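Local coordinates for protein putative glycosyltransferase (GalT1) (PDB 4PHR) that probably transfers a sugar from a nucleotide-sugar donor, being the UDP- and manganese-binding GT-D-fold domain of a longer glycosyltransferase, at residues 77-82 with 116-121; 120-125 with 134-139; 161-166 with 231-236. All blocks are in the same frame, centred on the assembly; numbering follows the deposited sequence.

Contact 1: residues 77-82 with 116-121; sequences PDVFSN and STFISR. With UDP (uridine-5'-diphosphate), chain B.
Phe118 lays one face of its ring under the backbone of Pro77 and Asp78: Asp78 N stands 3.5 Å above the ring plane, displaced toward the rim, and Pro77 CB lies 4.0 Å from Phe118 CZ. Val79 CG1 sits at the ring edge, 3.7 Å from both Phe118 CE2 and CZ, its side chain crossing the phenylalanine at about a right angle. With CG anti to the backbone N (chi1 -176°), the Asp78 carboxylate extends past Ser116, and OD2 accepts from a water 2.7 Å away that also bonds to Ser116 OG; its stronger partner is Arg85, in a salt bridge. Ser116 OG further accepts from Phe118 N at 3.0 Å, an ST turn that opens the 3-10 segment 117-120. Thr117 lies alongside Pro77 and hydrogen-bonds through OG1 to Phe34 O. At the far end of the same segment, Ser120 OG donates to UDP O2B at 2.7 Å, and Arg121 NH1 meets UDP O1B edge-on at 3.1 Å, with Glu232 and Glu253 as further partners of the arginine. The direct contact is thus van der Waals packing, largely round the phenyl ring, and a single water carries the polar link between Asp78 and Ser116.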
loop_
_atom_site.group_PDB
_atom_site.type_symbol
_atom_site.label_atom_id
_atom_site.label_comp_id
_atom_site.label_asym_id
_atom_site.label_seq_id
_atom_site.Cartn_x
_atom_site.Cartn_y
_atom_site.Cartn_z
ATOM N N PRO A 77 2.199 -3.898 9.502
ATOM C CA PRO A 77 3.489 -4.460 9.097
ATOM C C PRO A 77 3.690 -5.857 9.691
ATOM O O PRO A 77 3.402 -6.088 10.863
ATOM C CB PRO A 77 4.501 -3.453 9.671
ATOM C CG PRO A 77 3.716 -2.152 9.816
ATOM C CD PRO A 77 2.349 -2.628 10.235
ATOM N N ASP A 78 4.194 -6.782 8.886
ATOM C CA ASP A 78 4.307 -8.170 9.322
ATOM C C ASP A 78 5.670 -8.359 9.974
ATOM O O ASP A 78 6.572 -8.962 9.398
ATOM C CB ASP A 78 4.101 -9.109 8.124
ATOM C CG ASP A 78 4.101 -10.571 8.510
ATOM O OD1 ASP A 78 4.171 -10.882 9.716
ATOM O OD2 ASP A 78 4.020 -11.414 7.591
ATOM N N VAL A 79 5.815 -7.821 11.182
ATOM C CA VAL A 79 7.123 -7.702 11.820
ATOM C C VAL A 79 7.106 -8.130 13.280
ATOM O O VAL A 79 8.113 -8.015 13.984
ATOM C CB VAL A 79 7.650 -6.251 11.745
ATOM C CG1 VAL A 79 7.816 -5.812 10.300
ATOM C CG2 VAL A 79 6.731 -5.303 12.494
ATOM N N PHE A 80 5.961 -8.628 13.731
ATOM C CA PHE A 80 5.782 -8.946 15.143
ATOM C C PHE A 80 6.181 -10.374 15.481
ATOM O O PHE A 80 6.473 -10.687 16.634
ATOM C CB PHE A 80 4.351 -8.615 15.564
ATOM C CG PHE A 80 4.013 -7.171 15.353
ATOM C CD1 PHE A 80 4.555 -6.199 16.179
ATOM C CD2 PHE A 80 3.198 -6.784 14.309
ATOM C CE1 PHE A 80 4.272 -4.870 15.976
ATOM C CE2 PHE A 80 2.915 -5.448 14.098
ATOM C CZ PHE A 80 3.451 -4.494 14.933
ATOM N N SER A 81 6.217 -11.225 14.466
ATOM C CA SER A 81 6.777 -12.565 14.595
ATOM C C SER A 81 7.608 -12.871 13.355
ATOM O O SER A 81 7.392 -12.290 12.288
ATOM C CB SER A 81 5.667 -13.604 14.757
ATOM O OG SER A 81 5.053 -13.498 16.035
ATOM N N ASN A 82 8.571 -13.768 13.508
ATOM C CA ASN A 82 9.405 -14.202 12.395
ATOM C C ASN A 82 10.061 -13.023 11.684
ATOM O O ASN A 82 10.051 -12.919 10.456
ATOM C CB ASN A 82 8.599 -15.076 11.424
ATOM C CG ASN A 82 9.486 -15.943 10.554
ATOM O OD1 ASN A 82 10.689 -16.057 10.800
ATOM N ND2 ASN A 82 8.897 -16.575 9.542
ATOM N N SER A 116 -1.412 -8.411 6.063
ATOM C CA SER A 116 -0.052 -7.896 5.965
ATOM C C SER A 116 0.074 -6.644 5.107
ATOM O O SER A 116 -0.274 -6.645 3.930
ATOM C CB SER A 116 0.875 -8.957 5.377
ATOM O OG SER A 116 2.190 -8.438 5.246
ATOM N N THR A 117 0.624 -5.589 5.694
ATOM C CA THR A 117 0.948 -4.369 4.967
ATOM C C THR A 117 1.953 -4.659 3.856
ATOM O O THR A 117 2.046 -3.910 2.870
ATOM C CB THR A 117 1.451 -3.324 5.965
ATOM O OG1 THR A 117 0.328 -2.911 6.735
ATOM C CG2 THR A 117 2.107 -2.096 5.309
ATOM N N PHE A 118 2.696 -5.756 3.995
ATOM C CA PHE A 118 3.704 -6.117 3.002
ATOM C C PHE A 118 3.147 -6.834 1.766
ATOM O O PHE A 118 3.914 -7.323 0.940
ATOM C CB PHE A 118 4.853 -6.914 3.637
ATOM C CG PHE A 118 5.552 -6.191 4.756
ATOM C CD1 PHE A 118 5.499 -4.806 4.865
ATOM C CD2 PHE A 118 6.272 -6.905 5.706
ATOM C CE1 PHE A 118 6.149 -4.149 5.903
ATOM C CE2 PHE A 118 6.927 -6.258 6.744
ATOM C CZ PHE A 118 6.874 -4.877 6.838
ATOM N N ILE A 119 1.828 -6.895 1.601
ATOM C CA ILE A 119 1.320 -7.368 0.310
ATOM C C ILE A 119 1.807 -6.467 -0.832
ATOM O O ILE A 119 1.873 -6.904 -1.984
ATOM C CB ILE A 119 -0.225 -7.544 0.245
ATOM C CG1 ILE A 119 -0.959 -6.232 0.493
ATOM C CG2 ILE A 119 -0.702 -8.633 1.199
ATOM C CD1 ILE A 119 -2.405 -6.270 0.044
ATOM N N SER A 120 2.173 -5.222 -0.516
ATOM C CA SER A 120 2.710 -4.308 -1.527
ATOM C C SER A 120 4.235 -4.388 -1.596
ATOM O O SER A 120 4.846 -3.761 -2.454
ATOM C CB SER A 120 2.296 -2.861 -1.239
ATOM O OG SER A 120 2.859 -2.434 -0.007
ATOM N N ARG A 121 4.835 -5.164 -0.688
ATOM C CA ARG A 121 6.292 -5.172 -0.494
ATOM C C ARG A 121 6.841 -6.608 -0.462
ATOM O O ARG A 121 7.373 -7.063 0.551
ATOM C CB ARG A 121 6.647 -4.444 0.812
ATOM C CG ARG A 121 5.964 -3.085 1.028
ATOM C CD ARG A 121 6.303 -2.080 -0.063
ATOM N NE ARG A 121 7.744 -1.965 -0.239
ATOM C CZ ARG A 121 8.448 -0.863 -0.020
ATOM N NH1 ARG A 121 7.847 0.256 0.365
ATOM N NH2 ARG A 121 9.760 -0.884 -0.214
HETATM N N1 UDP B . 1.657 8.825 -3.323
HETATM C C2 UDP B . 1.080 9.788 -4.114
HETATM N N3 UDP B . 0.595 10.941 -3.544
HETATM C C4 UDP B . 0.676 11.138 -2.187
HETATM C C5 UDP B . 1.257 10.161 -1.379
HETATM C C6 UDP B . 1.869 9.077 -1.998
HETATM O O2 UDP B . 1.017 9.640 -5.334
HETATM O O4 UDP B . 0.200 12.179 -1.720
HETATM C "C1'" UDP B . 2.093 7.566 -3.947
HETATM C "C2'" UDP B . 3.559 7.314 -4.173
HETATM O "O2'" UDP B . 4.002 7.967 -5.345
HETATM C "C3'" UDP B . 3.565 5.808 -4.321
HETATM C "C4'" UDP B . 2.469 5.370 -3.363
HETATM O "O4'" UDP B . 1.702 6.538 -3.060
HETATM O "O3'" UDP B . 3.185 5.450 -5.631
HETATM C "C5'" UDP B . 3.037 4.752 -2.091
HETATM O "O5'" UDP B . 1.959 4.443 -1.217
HETATM P PA UDP B . 2.195 3.808 0.243
HETATM O O1A UDP B . 2.896 4.785 1.098
HETATM O O2A UDP B . 0.863 3.357 0.713
HETATM O O3A UDP B . 3.191 2.576 -0.099
HETATM P PB UDP B . 3.782 1.346 0.791
HETATM O O1B UDP B . 5.208 1.696 1.059
HETATM O O2B UDP B . 3.658 0.179 -0.114
HETATM O O3B UDP B . 2.988 1.230 2.055
HETATM O O HOH W 1 3.877 -10.566 5.045
#

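Contact 2: residues 120-125 with 134-139; sequences SRPYID and AYFESL. With UDP (uridine-5'-diphosphate), chain B.
Pro122 puts its ring against three side chains of helix 132-140. Its CG reaches Phe136 CZ at 3.8 Å and Leu139 CD1 at 3.9 Å, while CB rests 3.9 Å from Tyr135 CB. The proline and Phe136 side chains cross at about a right angle, with Pro122 CB above one face of the phenyl ring, offset toward its rim. Pro122 O lies in the plane of the Tyr135 ring, at its edge, 3.6 Å from CD2; its hydrogen bond comes from Ser132 OG, near the start of the same helix. Tyr123 adds a looser touch, CB to Phe136 CE2 at 4.2 Å near the ring plane, before its side chain runs off to give its hydroxyl a partner in Ala240 O. Phe136 carries its CG anti to the carbonyl carbon (chi1 -78°), which brings the far end of the ring over to the proline.

Further out, Phe136 is packed edge-to-face with Tyr233 and also meets Tyr236, both on helix 229-238, and Leu21 of helix 17-27 backs Leu139. Glu232 of helix 229-238 touches Pro122, accepts a hydrogen bond from Ile124 N through OE1, and pairs through OE2 with Arg121 NE, so one carboxylate holds both the loop and the arginine. The arrangement is a loop-to-helix connection of the GT-D fold: the chain leaves strand 115-116, passes the diphosphate at Ser120 and Arg121, and folds its proline onto the helix that follows, next to the residues that hold the diphosphate.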
loop_
_atom_site.group_PDB
_atom_site.type_symbol
_atom_site.label_atom_id
_atom_site.label_comp_id
_atom_site.label_asym_id
_atom_site.label_seq_id
_atom_site.Cartn_x
_atom_site.Cartn_y
_atom_site.Cartn_z
ATOM N N SER A 120 2.173 -5.222 -0.516
ATOM C CA SER A 120 2.710 -4.308 -1.527
ATOM C C SER A 120 4.235 -4.388 -1.596
ATOM O O SER A 120 4.846 -3.761 -2.454
ATOM C CB SER A 120 2.296 -2.861 -1.239
ATOM O OG SER A 120 2.859 -2.434 -0.007
ATOM N N ARG A 121 4.835 -5.164 -0.688
ATOM C CA ARG A 121 6.292 -5.172 -0.494
ATOM C C ARG A 121 6.841 -6.608 -0.462
ATOM O O ARG A 121 7.373 -7.063 0.551
ATOM C CB ARG A 121 6.647 -4.444 0.812
ATOM C CG ARG A 121 5.964 -3.085 1.028
ATOM C CD ARG A 121 6.303 -2.080 -0.063
ATOM N NE ARG A 121 7.744 -1.965 -0.239
ATOM C CZ ARG A 121 8.448 -0.863 -0.020
ATOM N NH1 ARG A 121 7.847 0.256 0.365
ATOM N NH2 ARG A 121 9.760 -0.884 -0.214
ATOM N N PRO A 122 6.715 -7.334 -1.577
ATOM C CA PRO A 122 6.942 -8.783 -1.543
ATOM C C PRO A 122 8.349 -9.224 -1.931
ATOM O O PRO A 122 8.521 -10.403 -2.230
ATOM C CB PRO A 122 5.953 -9.308 -2.600
ATOM C CG PRO A 122 5.214 -8.078 -3.144
ATOM C CD PRO A 122 6.098 -6.923 -2.845
ATOM N N TYR A 123 9.332 -8.326 -1.940
ATOM C CA TYR A 123 10.630 -8.709 -2.499
ATOM C C TYR A 123 11.878 -8.150 -1.810
ATOM O O TYR A 123 12.691 -8.912 -1.283
ATOM C CB TYR A 123 10.665 -8.364 -4.001
ATOM C CG TYR A 123 11.993 -8.654 -4.682
ATOM C CD1 TYR A 123 12.354 -9.950 -5.024
ATOM C CD2 TYR A 123 12.879 -7.628 -4.989
ATOM C CE1 TYR A 123 13.565 -10.219 -5.634
ATOM C CE2 TYR A 123 14.096 -7.887 -5.599
ATOM C CZ TYR A 123 14.431 -9.184 -5.923
ATOM O OH TYR A 123 15.638 -9.454 -6.533
ATOM N N ILE A 124 12.048 -6.833 -1.831
ATOM C CA ILE A 124 13.378 -6.253 -1.602
ATOM C C ILE A 124 13.936 -6.448 -0.185
ATOM O O ILE A 124 15.151 -6.585 -0.009
ATOM C CB ILE A 124 13.444 -4.753 -2.016
ATOM C CG1 ILE A 124 14.890 -4.332 -2.317
ATOM C CG2 ILE A 124 12.806 -3.878 -0.956
ATOM C CD1 ILE A 124 15.481 -4.990 -3.545
ATOM N N ASP A 125 13.061 -6.484 0.816
ATOM C CA ASP A 125 13.524 -6.609 2.194
ATOM C C ASP A 125 13.685 -8.050 2.680
ATOM O O ASP A 125 14.148 -8.284 3.789
ATOM C CB ASP A 125 12.619 -5.824 3.151
ATOM C CG ASP A 125 12.925 -4.331 3.156
ATOM O OD1 ASP A 125 14.005 -3.933 2.663
ATOM O OD2 ASP A 125 12.092 -3.556 3.665
ATOM N N ALA A 134 6.068 -16.536 -6.568
ATOM C CA ALA A 134 4.738 -16.967 -6.141
ATOM C C ALA A 134 3.888 -15.819 -5.582
ATOM O O ALA A 134 2.681 -15.763 -5.821
ATOM C CB ALA A 134 4.840 -18.094 -5.127
ATOM N N TYR A 135 4.512 -14.915 -4.832
ATOM C CA TYR A 135 3.783 -13.771 -4.288
ATOM C C TYR A 135 3.218 -12.912 -5.423
ATOM O O TYR A 135 2.047 -12.530 -5.398
ATOM C CB TYR A 135 4.674 -12.908 -3.383
ATOM C CG TYR A 135 5.163 -13.581 -2.116
ATOM C CD1 TYR A 135 4.506 -14.690 -1.585
ATOM C CD2 TYR A 135 6.285 -13.107 -1.448
ATOM C CE1 TYR A 135 4.961 -15.310 -0.419
ATOM C CE2 TYR A 135 6.744 -13.714 -0.283
ATOM C CZ TYR A 135 6.077 -14.815 0.226
ATOM O OH TYR A 135 6.533 -15.423 1.378
ATOM N N PHE A 136 4.045 -12.606 -6.420
ATOM C CA PHE A 136 3.600 -11.743 -7.517
ATOM C C PHE A 136 2.559 -12.427 -8.388
ATOM O O PHE A 136 1.634 -11.783 -8.873
ATOM C CB PHE A 136 4.776 -11.237 -8.357
ATOM C CG PHE A 136 5.527 -10.103 -7.718
ATOM C CD1 PHE A 136 4.917 -8.868 -7.542
ATOM C CD2 PHE A 136 6.832 -10.268 -7.286
ATOM C CE1 PHE A 136 5.595 -7.815 -6.951
ATOM C CE2 PHE A 136 7.523 -9.220 -6.701
ATOM C CZ PHE A 136 6.903 -7.992 -6.529
ATOM N N GLU A 137 2.690 -13.740 -8.559
ATOM C CA GLU A 137 1.696 -14.491 -9.312
ATOM C C GLU A 137 0.348 -14.458 -8.600
ATOM O O GLU A 137 -0.694 -14.303 -9.235
ATOM C CB GLU A 137 2.151 -15.934 -9.547
ATOM C CG GLU A 137 3.397 -16.071 -10.415
ATOM C CD GLU A 137 3.138 -15.777 -11.884
ATOM O OE1 GLU A 137 2.553 -14.716 -12.197
ATOM O OE2 GLU A 137 3.523 -16.613 -12.730
ATOM N N SER A 138 0.366 -14.583 -7.275
ATOM C CA SER A 138 -0.879 -14.523 -6.520
ATOM C C SER A 138 -1.496 -13.129 -6.563
ATOM O O SER A 138 -2.709 -12.983 -6.705
ATOM C CB SER A 138 -0.675 -14.979 -5.077
ATOM O OG SER A 138 -1.896 -14.928 -4.362
ATOM N N LEU A 139 -0.656 -12.107 -6.451
ATOM C CA LEU A 139 -1.123 -10.733 -6.586
ATOM C C LEU A 139 -1.812 -10.512 -7.935
ATOM O O LEU A 139 -2.902 -9.951 -7.992
ATOM C CB LEU A 139 0.039 -9.749 -6.432
ATOM C CG LEU A 139 0.414 -9.370 -5.000
ATOM C CD1 LEU A 139 1.819 -8.783 -4.950
ATOM C CD2 LEU A 139 -0.606 -8.397 -4.426
HETATM N N1 UDP B . 1.657 8.825 -3.323
HETATM C C2 UDP B . 1.080 9.788 -4.114
HETATM N N3 UDP B . 0.595 10.941 -3.544
HETATM C C4 UDP B . 0.676 11.138 -2.187
HETATM C C5 UDP B . 1.257 10.161 -1.379
HETATM C C6 UDP B . 1.869 9.077 -1.998
HETATM O O2 UDP B . 1.017 9.640 -5.334
HETATM O O4 UDP B . 0.200 12.179 -1.720
HETATM C "C1'" UDP B . 2.093 7.566 -3.947
HETATM C "C2'" UDP B . 3.559 7.314 -4.173
HETATM O "O2'" UDP B . 4.002 7.967 -5.345
HETATM C "C3'" UDP B . 3.565 5.808 -4.321
HETATM C "C4'" UDP B . 2.469 5.370 -3.363
HETATM O "O4'" UDP B . 1.702 6.538 -3.060
HETATM O "O3'" UDP B . 3.185 5.450 -5.631
HETATM C "C5'" UDP B . 3.037 4.752 -2.091
HETATM O "O5'" UDP B . 1.959 4.443 -1.217
HETATM P PA UDP B . 2.195 3.808 0.243
HETATM O O1A UDP B . 2.896 4.785 1.098
HETATM O O2A UDP B . 0.863 3.357 0.713
HETATM O O3A UDP B . 3.191 2.576 -0.099
HETATM P PB UDP B . 3.782 1.346 0.791
HETATM O O1B UDP B . 5.208 1.696 1.059
HETATM O O2B UDP B . 3.658 0.179 -0.114
HETATM O O3B UDP B . 2.988 1.230 2.055
#

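Contact 3: residues 161-166 with 231-236; sequences GNDLFV and SEYEWY
Tyr233 meets segment 161-166 with a ring face and with its hydroxyl end. Leu164 CD1 sits almost straight above the centre of one face, 3.9 Å from the ring centroid, a CH-pi contact in which the two side chains slide past each other in opposite directions. At the edge, Tyr233 OH donates a very short hydrogen bond, 2.5 Å, to Asp163 OD1, the carboxylate turned 35° from the ring plane. The Asn162 amide carbon also lies at the ring edge, the amide plane steeply turned to the ring. The tyrosine reaches across because its CG is anti to the backbone N (chi1 -171°), and Lys140 NZ is a second partner of the hydroxyl. The positive charge of Lys140 close by would probably help to stabilise the Asp163 carboxylate. A water bound to Asp163 OD2 at 2.9 Å makes a further weak bond to the hydroxyl.

An Asx turn shapes the loop here: Asn162 OD1 accepts from Leu164 N at 2.9 Å in the carbonyl plane, on a lone pair, and a type I beta turn from Asp163 to Val166 follows. This loop leads from strand 147-153 to strand 170-176 of the five-stranded parallel sheet, and the contact fixes it to helix 229-238 of the GT-D fold.

The other end of the Asn162 amide faces Glu234. ND2 donates to OE2 at 2.9 Å in a nearly straight bond (169°); OE2 lies in the amide plane, whereas ND2 approaches from above the carboxylate plane. Glu234 OE2 also pairs with Lys249, and Asn162 ND2 with Asp230. A second water joins Gly161 O to Glu234 OE1, 3.0 Å from the latter.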
loop_
_atom_site.group_PDB
_atom_site.type_symbol
_atom_site.label_atom_id
_atom_site.label_comp_id
_atom_site.label_asym_id
_atom_site.label_seq_id
_atom_site.Cartn_x
_atom_site.Cartn_y
_atom_site.Cartn_z
ATOM N N GLY A 161 5.549 0.552 -18.436
ATOM C CA GLY A 161 6.821 0.012 -18.878
ATOM C C GLY A 161 7.138 -1.383 -18.368
ATOM O O GLY A 161 8.251 -1.862 -18.544
ATOM N N ASN A 162 6.173 -2.032 -17.723
ATOM C CA ASN A 162 6.341 -3.422 -17.309
ATOM C C ASN A 162 5.034 -4.186 -17.525
ATOM O O ASN A 162 4.031 -3.593 -17.933
ATOM C CB ASN A 162 6.859 -3.534 -15.858
ATOM C CG ASN A 162 5.887 -2.980 -14.834
ATOM O OD1 ASN A 162 4.752 -3.433 -14.738
ATOM N ND2 ASN A 162 6.349 -2.030 -14.026
ATOM N N ASP A 163 5.028 -5.486 -17.244
ATOM C CA ASP A 163 3.854 -6.317 -17.527
ATOM C C ASP A 163 2.982 -6.612 -16.305
ATOM O O ASP A 163 2.168 -7.533 -16.322
ATOM C CB ASP A 163 4.256 -7.622 -18.236
ATOM C CG ASP A 163 5.093 -8.539 -17.361
ATOM O OD1 ASP A 163 5.320 -8.203 -16.181
ATOM O OD2 ASP A 163 5.505 -9.613 -17.848
ATOM N N LEU A 164 3.129 -5.820 -15.249
ATOM C CA LEU A 164 2.388 -6.085 -14.015
ATOM C C LEU A 164 0.875 -6.249 -14.226
ATOM O O LEU A 164 0.260 -7.169 -13.685
ATOM C CB LEU A 164 2.659 -4.989 -12.988
ATOM C CG LEU A 164 2.031 -5.154 -11.602
ATOM C CD1 LEU A 164 2.498 -6.453 -10.940
ATOM C CD2 LEU A 164 2.386 -3.950 -10.755
ATOM N N PHE A 165 0.281 -5.361 -15.017
ATOM C CA PHE A 165 -1.163 -5.378 -15.240
ATOM C C PHE A 165 -1.569 -5.867 -16.631
ATOM O O PHE A 165 -2.676 -5.581 -17.087
ATOM C CB PHE A 165 -1.755 -3.976 -15.012
ATOM C CG PHE A 165 -1.521 -3.431 -13.629
ATOM C CD1 PHE A 165 -2.021 -4.083 -12.523
ATOM C CD2 PHE A 165 -0.810 -2.265 -13.443
ATOM C CE1 PHE A 165 -1.804 -3.593 -11.252
ATOM C CE2 PHE A 165 -0.596 -1.755 -12.166
ATOM C CZ PHE A 165 -1.093 -2.421 -11.074
ATOM N N VAL A 166 -0.703 -6.622 -17.299
ATOM C CA VAL A 166 -0.969 -6.988 -18.693
ATOM C C VAL A 166 -2.273 -7.772 -18.872
ATOM O O VAL A 166 -2.944 -7.653 -19.902
ATOM C CB VAL A 166 0.221 -7.751 -19.338
ATOM C CG1 VAL A 166 0.356 -9.154 -18.765
ATOM C CG2 VAL A 166 0.047 -7.812 -20.848
ATOM N N SER A 231 7.341 -0.440 -7.596
ATOM C CA SER A 231 8.778 -0.416 -7.326
ATOM C C SER A 231 9.275 -1.814 -7.026
ATOM O O SER A 231 10.325 -2.232 -7.529
ATOM C CB SER A 231 9.103 0.479 -6.126
ATOM O OG SER A 231 8.814 1.834 -6.402
ATOM N N GLU A 232 8.532 -2.528 -6.182
ATOM C CA GLU A 232 8.917 -3.879 -5.787
ATOM C C GLU A 232 8.931 -4.813 -6.999
ATOM O O GLU A 232 9.839 -5.639 -7.159
ATOM C CB GLU A 232 7.983 -4.391 -4.694
ATOM C CG GLU A 232 8.197 -3.679 -3.352
ATOM C CD GLU A 232 9.155 -4.426 -2.434
ATOM O OE1 GLU A 232 9.707 -5.466 -2.852
ATOM O OE2 GLU A 232 9.354 -3.975 -1.284
ATOM N N TYR A 233 7.945 -4.669 -7.878
ATOM C CA TYR A 233 7.895 -5.503 -9.064
ATOM C C TYR A 233 9.074 -5.199 -9.989
ATOM O O TYR A 233 9.682 -6.108 -10.543
ATOM C CB TYR A 233 6.562 -5.338 -9.801
ATOM C CG TYR A 233 6.375 -6.341 -10.912
ATOM C CD1 TYR A 233 6.304 -7.701 -10.636
ATOM C CD2 TYR A 233 6.286 -5.935 -12.239
ATOM C CE1 TYR A 233 6.143 -8.632 -11.658
ATOM C CE2 TYR A 233 6.122 -6.858 -13.262
ATOM C CZ TYR A 233 6.044 -8.201 -12.961
ATOM O OH TYR A 233 5.888 -9.121 -13.981
ATOM N N GLU A 234 9.405 -3.923 -10.155
ATOM C CA GLU A 234 10.548 -3.554 -10.994
ATOM C C GLU A 234 11.847 -4.123 -10.423
ATOM O O GLU A 234 12.680 -4.659 -11.153
ATOM C CB GLU A 234 10.662 -2.031 -11.120
ATOM C CG GLU A 234 9.544 -1.376 -11.917
ATOM C CD GLU A 234 9.867 -1.227 -13.380
ATOM O OE1 GLU A 234 10.991 -1.587 -13.783
ATOM O OE2 GLU A 234 8.991 -0.745 -14.122
ATOM N N TRP A 235 12.020 -4.017 -9.107
ATOM C CA TRP A 235 13.217 -4.570 -8.474
ATOM C C TRP A 235 13.280 -6.091 -8.666
ATOM O O TRP A 235 14.336 -6.651 -8.968
ATOM C CB TRP A 235 13.236 -4.218 -6.987
ATOM C CG TRP A 235 13.539 -2.786 -6.704
ATOM C CD1 TRP A 235 14.332 -1.952 -7.442
ATOM C CD2 TRP A 235 13.069 -2.010 -5.592
ATOM N NE1 TRP A 235 14.391 -0.714 -6.855
ATOM C CE2 TRP A 235 13.618 -0.719 -5.722
ATOM C CE3 TRP A 235 12.228 -2.277 -4.504
ATOM C CZ2 TRP A 235 13.358 0.299 -4.810
ATOM C CZ3 TRP A 235 11.972 -1.262 -3.593
ATOM C CH2 TRP A 235 12.539 0.010 -3.753
ATOM N N TYR A 236 12.138 -6.748 -8.492
ATOM C CA TYR A 236 12.033 -8.188 -8.690
ATOM C C TYR A 236 12.399 -8.597 -10.129
ATOM O O TYR A 236 13.152 -9.554 -10.343
ATOM C CB TYR A 236 10.624 -8.664 -8.315
ATOM C CG TYR A 236 10.221 -9.990 -8.908
ATOM C CD1 TYR A 236 9.396 -10.050 -10.026
ATOM C CD2 TYR A 236 10.662 -11.185 -8.351
ATOM C CE1 TYR A 236 9.028 -11.263 -10.575
ATOM C CE2 TYR A 236 10.297 -12.404 -8.895
ATOM C CZ TYR A 236 9.478 -12.436 -10.006
ATOM O OH TYR A 236 9.107 -13.644 -10.549
HETATM O O HOH W 2 10.658 -2.302 -16.655
HETATM O O HOH W 3 6.025 -11.801 -16.085
#

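Contact 2 begins on the segment where contact 1 ends, both holding Ser120 and Arg121, with centres about 11 Å apart; Ile119 O of contact 1 touches Leu139 CD1 of contact 2 at 3.5 Å. Both reach UDP through the shared residues. Contact 3 stands off from the nucleotide, the side chain of Leu164 about 11 Å from it, but is joined to the other two through Glu232: Arg121 NE to Glu232 OE2 is a 2.8 Å salt bridge. The centre of contact 3 is about 11 Å from that of contact 2 and 20 Å from that of contact 1. Helix 229-238 thus touches loop 161-166 through Tyr233 and Glu234 and reaches the diphosphate-binding Arg121 through Glu232.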